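Local coordinates for UPF0311 protein CA_C3321 (Clostridium acetobutylicum ATCC 824, PDB 3G7G) that is of unknown function and belongs to the UPF0311 (DUF3237) family, folding as an antiparallel eight-stranded beta-barrel, at residues R95-D99 / E100-A104. Numbering follows the deposited sequence.
Sequences RTVPD and EYIEA
The Pro98 ring runs alongside the Tyr101 ring, both side chains heading in the same direction. Pro98 CD sits 3.7 Å from Tyr101 CD2, an oblique approach, while Pro98 CB reaches the ring edge in its plane. Tyr101 has CG anti to its carbonyl carbon (chi1 -57°), which sets the ring alongside the proline. Val97 packs on the base of the Tyr101 side chain and on Ile102. Its CG2 lies between its own backbone N and carbonyl carbon, 3.8 Å from Tyr101 CB and 4.1 Å from Ile102 CG1. These apolar contacts are the closer-packed part of a surface contact. Two overlapping type I beta-turns, 98-101 and 99-102, bend the backbone. Tyr101 N donates to Pro98 O at 2.9 Å, and Ile102 N to Asp99 O at 3.2 Å. The chain thus curls from barrel strand 86-96 into the short helix 102-107, within the connection to strand 117-126. Val97 also touches Tyr116 in the loop just before that strand. The acidic side chains are the loose part. Asp99 and Glu100 are both exposed, and their carboxylates diverge. Asp99 OD2 comes no nearer to Ile102 CD1 than 4.4 Å, and Glu100 OE1 stays 4.3 Å from Pro98 CB.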
# COMPACT_ATOMS: atom_id res chain seq x y z
N ARG A 95 17.70 -2.69 -0.90
CA ARG A 95 19.07 -2.99 -1.28
C ARG A 95 19.98 -2.01 -0.55
O ARG A 95 19.86 -0.80 -0.71
CB ARG A 95 19.26 -2.89 -2.79
CG ARG A 95 20.70 -3.04 -3.23
CD ARG A 95 20.80 -3.27 -4.68
NE ARG A 95 20.46 -2.05 -5.40
CZ ARG A 95 19.81 -1.98 -6.56
NH1 ARG A 95 19.38 -3.08 -7.17
NH2 ARG A 95 19.60 -0.80 -7.12
N THR A 96 20.84 -2.57 0.30
CA THR A 96 21.74 -1.79 1.11
C THR A 96 23.16 -2.28 0.84
O THR A 96 23.36 -3.37 0.30
CB THR A 96 21.46 -1.96 2.62
OG1 THR A 96 21.74 -3.31 2.99
CG2 THR A 96 20.06 -1.66 2.97
N VAL A 97 24.13 -1.45 1.21
CA VAL A 97 25.57 -1.78 1.20
C VAL A 97 26.19 -1.33 2.52
O VAL A 97 25.65 -0.45 3.16
CB VAL A 97 26.37 -1.09 0.04
CG1 VAL A 97 25.98 -1.67 -1.30
CG2 VAL A 97 26.21 0.45 0.06
N PRO A 98 27.33 -1.92 2.92
CA PRO A 98 28.07 -1.36 4.07
C PRO A 98 28.51 0.09 3.89
O PRO A 98 28.57 0.61 2.77
CB PRO A 98 29.28 -2.27 4.20
CG PRO A 98 28.89 -3.52 3.54
CD PRO A 98 27.98 -3.13 2.40
N ASP A 99 28.78 0.74 5.02
CA ASP A 99 29.03 2.19 5.08
C ASP A 99 30.12 2.61 4.14
O ASP A 99 30.02 3.64 3.48
CB ASP A 99 29.40 2.63 6.49
CG ASP A 99 29.09 4.10 6.74
OD1 ASP A 99 29.80 4.94 6.14
OD2 ASP A 99 28.11 4.40 7.52
N GLU A 100 31.16 1.78 4.06
CA GLU A 100 32.31 2.04 3.20
C GLU A 100 31.98 2.10 1.70
O GLU A 100 32.78 2.59 0.93
CB GLU A 100 33.39 0.98 3.44
CG GLU A 100 33.11 -0.36 2.76
CD GLU A 100 33.98 -1.48 3.26
OE1 GLU A 100 33.58 -2.17 4.23
OE2 GLU A 100 35.05 -1.69 2.67
N TYR A 101 30.82 1.61 1.29
CA TYR A 101 30.42 1.68 -0.12
C TYR A 101 29.32 2.67 -0.42
O TYR A 101 28.94 2.82 -1.58
CB TYR A 101 29.96 0.33 -0.62
CG TYR A 101 30.95 -0.80 -0.47
CD1 TYR A 101 31.89 -1.07 -1.47
CD2 TYR A 101 30.91 -1.63 0.64
CE1 TYR A 101 32.77 -2.14 -1.34
CE2 TYR A 101 31.78 -2.70 0.77
CZ TYR A 101 32.71 -2.94 -0.22
OH TYR A 101 33.57 -4.00 -0.08
N ILE A 102 28.78 3.33 0.60
CA ILE A 102 27.67 4.27 0.43
C ILE A 102 27.97 5.39 -0.56
O ILE A 102 27.16 5.63 -1.45
CB ILE A 102 27.15 4.82 1.78
CG1 ILE A 102 26.40 3.72 2.54
CG2 ILE A 102 26.21 6.03 1.55
CD1 ILE A 102 25.73 4.19 3.80
N GLU A 103 29.11 6.06 -0.44
CA GLU A 103 29.44 7.14 -1.37
C GLU A 103 29.48 6.64 -2.79
O GLU A 103 29.10 7.33 -3.71
CB GLU A 103 30.77 7.83 -1.04
CG GLU A 103 30.82 8.55 0.28
CD GLU A 103 30.04 9.84 0.33
OE1 GLU A 103 29.87 10.49 -0.69
OE2 GLU A 103 29.58 10.19 1.41
N ALA A 104 29.93 5.41 -2.95
CA ALA A 104 30.01 4.82 -4.26
C ALA A 104 28.62 4.67 -4.79
O ALA A 104 28.35 5.00 -5.93
CB ALA A 104 30.68 3.51 -4.18